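Local coordinates for protein transcriptional regulator (Streptococcus dysgalactiae, PDB 4YV9) that probably regulates transcription in quorum sensing, binding DNA through a helix-turn-helix domain and SHP peptide pheromones through a helical repeat domain, at residues B[223-228]-B[248-253]; B[11-16]-B[53-58]. One frame throughout, in Å; residues are numbered along the deposited sequence.

Interaction 1: residues B[223-228]-B[248-253]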
# COMPACT_ATOMS: atom_id res chain seq x y z
N GLU B 223 -7.62 -6.51 -8.41
CA GLU B 223 -8.32 -7.60 -7.75
C GLU B 223 -9.80 -7.60 -8.12
O GLU B 223 -10.39 -8.65 -8.24
CB GLU B 223 -8.16 -7.51 -6.23
CG GLU B 223 -6.72 -7.73 -5.77
CD GLU B 223 -5.83 -6.50 -5.98
OE1 GLU B 223 -6.37 -5.37 -6.08
OE2 GLU B 223 -4.59 -6.67 -6.02
N LYS B 224 -10.39 -6.42 -8.28
CA LYS B 224 -11.79 -6.35 -8.71
C LYS B 224 -11.99 -6.93 -10.11
O LYS B 224 -13.03 -7.54 -10.40
CB LYS B 224 -12.29 -4.91 -8.67
CG LYS B 224 -12.46 -4.37 -7.24
CD LYS B 224 -12.86 -2.91 -7.25
CE LYS B 224 -13.35 -2.46 -5.86
NZ LYS B 224 -13.38 -0.98 -5.78
N THR B 225 -11.00 -6.72 -10.98
CA THR B 225 -11.10 -7.22 -12.36
C THR B 225 -10.97 -8.74 -12.39
O THR B 225 -11.74 -9.42 -13.07
CB THR B 225 -10.04 -6.62 -13.25
OG1 THR B 225 -10.20 -5.20 -13.30
CG2 THR B 225 -10.14 -7.20 -14.67
N VAL B 226 -10.01 -9.27 -11.64
CA VAL B 226 -9.84 -10.72 -11.55
C VAL B 226 -11.07 -11.34 -10.90
O VAL B 226 -11.57 -12.36 -11.36
CB VAL B 226 -8.55 -11.08 -10.77
CG1 VAL B 226 -8.51 -12.56 -10.43
CG2 VAL B 226 -7.30 -10.68 -11.58
N PHE B 227 -11.56 -10.71 -9.83
CA PHE B 227 -12.76 -11.20 -9.15
C PHE B 227 -13.99 -11.15 -10.06
O PHE B 227 -14.85 -12.02 -9.98
CB PHE B 227 -13.00 -10.38 -7.88
CG PHE B 227 -14.13 -10.90 -7.03
CD1 PHE B 227 -14.17 -12.22 -6.61
CD2 PHE B 227 -15.14 -10.05 -6.63
CE1 PHE B 227 -15.21 -12.69 -5.82
CE2 PHE B 227 -16.18 -10.52 -5.84
CZ PHE B 227 -16.21 -11.84 -5.44
N LEU B 228 -14.08 -10.15 -10.93
CA LEU B 228 -15.16 -10.12 -11.92
C LEU B 228 -15.11 -11.40 -12.76
O LEU B 228 -16.13 -12.01 -13.04
CB LEU B 228 -15.04 -8.89 -12.83
CG LEU B 228 -16.06 -8.75 -13.96
CD1 LEU B 228 -17.47 -8.71 -13.40
CD2 LEU B 228 -15.75 -7.48 -14.73
N ARG B 248 -16.27 -11.95 -20.04
CA ARG B 248 -15.91 -11.17 -21.23
C ARG B 248 -15.63 -9.70 -20.89
O ARG B 248 -14.76 -9.08 -21.49
CB ARG B 248 -17.01 -11.27 -22.29
CG ARG B 248 -16.85 -12.48 -23.20
CD ARG B 248 -18.00 -12.63 -24.17
NE ARG B 248 -19.29 -12.59 -23.47
CZ ARG B 248 -20.39 -13.18 -23.90
NH1 ARG B 248 -20.39 -13.87 -25.04
NH2 ARG B 248 -21.51 -13.08 -23.19
N GLN B 249 -16.35 -9.15 -19.91
CA GLN B 249 -16.09 -7.79 -19.44
C GLN B 249 -14.70 -7.67 -18.81
O GLN B 249 -13.96 -6.71 -19.07
CB GLN B 249 -17.16 -7.35 -18.43
CG GLN B 249 -18.53 -7.13 -19.08
CD GLN B 249 -19.62 -6.90 -18.05
OE1 GLN B 249 -19.34 -6.85 -16.86
NE2 GLN B 249 -20.85 -6.75 -18.50
N ALA B 250 -14.33 -8.66 -18.00
CA ALA B 250 -13.00 -8.66 -17.39
C ALA B 250 -11.92 -8.70 -18.46
O ALA B 250 -10.92 -8.00 -18.35
CB ALA B 250 -12.84 -9.83 -16.43
N LEU B 251 -12.14 -9.50 -19.51
CA LEU B 251 -11.17 -9.59 -20.60
C LEU B 251 -10.98 -8.22 -21.24
O LEU B 251 -9.85 -7.80 -21.51
CB LEU B 251 -11.61 -10.61 -21.66
CG LEU B 251 -11.59 -12.10 -21.29
CD1 LEU B 251 -12.07 -13.00 -22.44
CD2 LEU B 251 -10.20 -12.51 -20.83
N GLN B 252 -12.10 -7.55 -21.51
CA GLN B 252 -12.09 -6.21 -22.10
C GLN B 252 -11.28 -5.23 -21.25
O GLN B 252 -10.54 -4.40 -21.78
CB GLN B 252 -13.51 -5.67 -22.26
CG GLN B 252 -14.37 -6.37 -23.30
CD GLN B 252 -15.78 -5.77 -23.39
OE1 GLN B 252 -15.95 -4.58 -23.67
NE2 GLN B 252 -16.79 -6.60 -23.14
N ILE B 253 -11.41 -5.33 -19.93
CA ILE B 253 -10.66 -4.46 -19.02
C ILE B 253 -9.14 -4.65 -19.22
O ILE B 253 -8.42 -3.69 -19.47
CB ILE B 253 -11.05 -4.71 -17.54
CG1 ILE B 253 -12.51 -4.29 -17.32
CG2 ILE B 253 -10.14 -3.94 -16.59
CD1 ILE B 253 -13.05 -4.57 -15.94
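T225 and A250 mark the closest approach in a helical hairpin of the TPR-like repeat domain, where helix 221-236 and helix 242-256 pack roughly antiparallel. The segments 223-228 and 248-253 run at 147° to each other, with axes 8.7 Å apart. A250 illustrates what a short side chain allows at such a seam: the CA atoms of T225 and A250 are 5.6 Å apart, and with nothing longer than a methyl in the way, CB of A250 rests 3.6 Å from T225 O on the facing backbone.

One turn further along helix 242-256, I253 completes the tight half. T225 and I253 reach tip to tip, with OG1 of T225 lying 3.5 Å from CG2 of I253. The threonine hydroxyl sits beside its own backbone N (chi1 -61°) and bonds back to F221 O within its own helix, so this polar atom is satisfied although it faces an apolar partner. The same torsion sends the threonine methyl across the gap, and T225 CG2 stands 3.8 Å from A250 O. L257 of the second subunit packs on both T225 and I253, making the hairpin part of a subunit contact.

Packing is looser at L228 and Q249, both partly exposed. Here one methyl branch does most of the work: CD2 of L228 lies 3.8 Å from A250 N and also meets CD1 of I253. The glutamine keeps both CB and its amide oxygen near this methyl, OE1 of Q249 standing a loose 4.2 Å from L228 CD2 while NE2 points further off; Y256 of the second subunit packs on the same residue. Leucine and glutamine side chains cross at about a right angle, with L228 CD2 4.0 Å from Q249 CB.

Interaction 2: residues B[11-16]-B[53-58]. With SO4 (sulfate ion), chain M.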
# COMPACT_ATOMS: atom_id res chain seq x y z
N ARG B 11 18.88 15.49 8.43
CA ARG B 11 18.51 15.80 7.05
C ARG B 11 17.02 16.05 6.92
O ARG B 11 16.59 17.00 6.27
CB ARG B 11 18.93 14.66 6.12
CG ARG B 11 18.59 14.89 4.66
CD ARG B 11 19.18 13.81 3.76
NE ARG B 11 18.64 12.49 4.04
CZ ARG B 11 17.52 12.00 3.51
NH1 ARG B 11 16.82 12.74 2.66
NH2 ARG B 11 17.11 10.78 3.83
N LEU B 12 16.22 15.18 7.51
CA LEU B 12 14.77 15.33 7.38
C LEU B 12 14.28 16.59 8.11
O LEU B 12 13.44 17.33 7.59
CB LEU B 12 14.07 14.08 7.91
CG LEU B 12 14.30 12.83 7.06
CD1 LEU B 12 13.87 11.59 7.80
CD2 LEU B 12 13.53 12.94 5.75
N ARG B 13 14.82 16.84 9.29
CA ARG B 13 14.46 18.02 10.07
C ARG B 13 14.84 19.34 9.40
O ARG B 13 14.02 20.24 9.28
CB ARG B 13 15.11 17.96 11.46
CG ARG B 13 14.95 19.26 12.23
CD ARG B 13 15.82 19.34 13.50
NE ARG B 13 17.26 19.27 13.25
CZ ARG B 13 18.02 20.29 12.88
NH1 ARG B 13 17.48 21.50 12.70
NH2 ARG B 13 19.32 20.12 12.69
N GLN B 14 16.10 19.46 8.99
CA GLN B 14 16.53 20.62 8.21
C GLN B 14 15.72 20.73 6.92
O GLN B 14 15.39 21.82 6.47
CB GLN B 14 18.02 20.55 7.91
CG GLN B 14 18.89 20.64 9.17
CD GLN B 14 20.37 20.51 8.87
OE1 GLN B 14 20.77 19.84 7.92
NE2 GLN B 14 21.20 21.16 9.67
N GLY B 15 15.41 19.58 6.33
CA GLY B 15 14.64 19.55 5.10
C GLY B 15 13.24 20.14 5.25
O GLY B 15 12.64 20.59 4.27
N LYS B 16 12.73 20.13 6.48
CA LYS B 16 11.43 20.74 6.79
C LYS B 16 11.57 22.13 7.40
O LYS B 16 10.58 22.72 7.83
CB LYS B 16 10.64 19.84 7.73
CG LYS B 16 10.14 18.58 7.05
CD LYS B 16 9.25 17.76 7.95
CE LYS B 16 8.77 16.54 7.23
NZ LYS B 16 7.32 16.24 7.40
N ASP B 53 7.31 12.15 15.34
CA ASP B 53 5.91 12.55 15.41
C ASP B 53 5.78 14.09 15.32
O ASP B 53 4.88 14.60 14.65
CB ASP B 53 5.29 12.01 16.70
CG ASP B 53 3.84 12.43 16.86
OD1 ASP B 53 3.07 12.34 15.89
OD2 ASP B 53 3.46 12.87 17.98
N LYS B 54 6.68 14.81 15.98
CA LYS B 54 6.70 16.27 15.88
C LYS B 54 6.96 16.74 14.45
O LYS B 54 6.44 17.77 14.02
CB LYS B 54 7.75 16.85 16.84
CG LYS B 54 7.32 16.68 18.32
CD LYS B 54 8.36 17.16 19.31
CE LYS B 54 7.60 17.51 20.62
NZ LYS B 54 8.43 17.54 21.82
N LEU B 55 7.75 15.96 13.71
CA LEU B 55 8.00 16.23 12.30
C LEU B 55 6.96 15.60 11.36
O LEU B 55 7.11 15.69 10.14
CB LEU B 55 9.40 15.71 11.91
CG LEU B 55 10.58 16.35 12.65
CD1 LEU B 55 11.86 15.53 12.41
CD2 LEU B 55 10.78 17.78 12.19
N ASN B 56 5.94 14.96 11.93
CA ASN B 56 4.87 14.29 11.17
C ASN B 56 5.40 13.21 10.20
O ASN B 56 4.93 13.07 9.06
CB ASN B 56 4.03 15.31 10.42
CG ASN B 56 3.26 16.23 11.37
OD1 ASN B 56 2.46 15.76 12.18
ND2 ASN B 56 3.52 17.53 11.29
N ILE B 57 6.41 12.50 10.67
CA ILE B 57 7.02 11.37 9.98
C ILE B 57 6.85 10.16 10.89
O ILE B 57 7.09 10.25 12.09
CB ILE B 57 8.52 11.59 9.68
CG1 ILE B 57 8.74 12.89 8.90
CG2 ILE B 57 9.11 10.39 8.92
CD1 ILE B 57 10.17 13.38 8.93
N THR B 58 6.39 9.06 10.35
CA THR B 58 6.29 7.86 11.15
C THR B 58 7.58 7.04 10.93
O THR B 58 8.25 7.18 9.90
CB THR B 58 5.04 7.09 10.78
OG1 THR B 58 5.09 5.78 11.35
CG2 THR B 58 4.91 7.00 9.27
S SO4 M . 20.07 23.78 11.73
O1 SO4 M . 20.48 22.40 11.97
O2 SO4 M . 19.77 23.98 10.31
O3 SO4 M . 18.88 24.09 12.51
O4 SO4 M . 21.16 24.67 12.12
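R13, whose CB packs against CD1 of L55, turns its flat guanidinium to a sulfate ion, probably from the crystallisation liquor. The anion meets the group at its edge, with sulfur in the guanidinium plane: R13 NH2 donates to sulfate O1 at 2.7 Å, and R13 NH1 to sulfate O3 at 3.0 Å. Q14 NE2 adds a second strong bond to sulfate O1, also 2.7 Å long. On the protein side, E37 forms a salt bridge with NE and V18 O accepts from NH1, fixing the plane's rotation.

Across the contact the polar link is lysine to backbone. The chain of K16 runs extended and bends only at its last torsion (chi4 -136°), bringing NZ 2.8 Å from L55 O and almost in line with the carbonyl bond (C=O...N 172°). E144 of the second subunit supplies a salt bridge to the same ammonium. Next to this bond, the aliphatic part of K16 slants across I57, whose CD1 lies 3.9 Å from K16 CE and 4.1 Å from L12 CB.

The accepting carbonyl is that of L55, just past helix 45-54, before N56 turns to positive phi in a Schellman motif. Joining the end of helix 6-15 to the exit from helix 45-54 in this way, the contact belongs to the compact helical core of a helix-turn-helix DNA-binding domain.

In the fold
The two contacts lie in different parts of the chain, their centres 42 Å apart, and share no helix: interaction 2 is in the N-terminal helix-turn-helix region, interaction 1 in the C-terminal repeat region. Both are largely buried and both touch the second subunit. Their chemistry differs with the elements joined. In interaction 1 the first half of helix 221-236 packs on the later half of helix 242-256, with apolar contacts and backbone proximity doing the work across the seam. Interaction 2 joins helix ends, where a carbonyl just past a helix end can take a charged donor, and polar groups beside the apolar packing also bind an anion. The second subunit grips K224 beside interaction 1 but K16 within interaction 2.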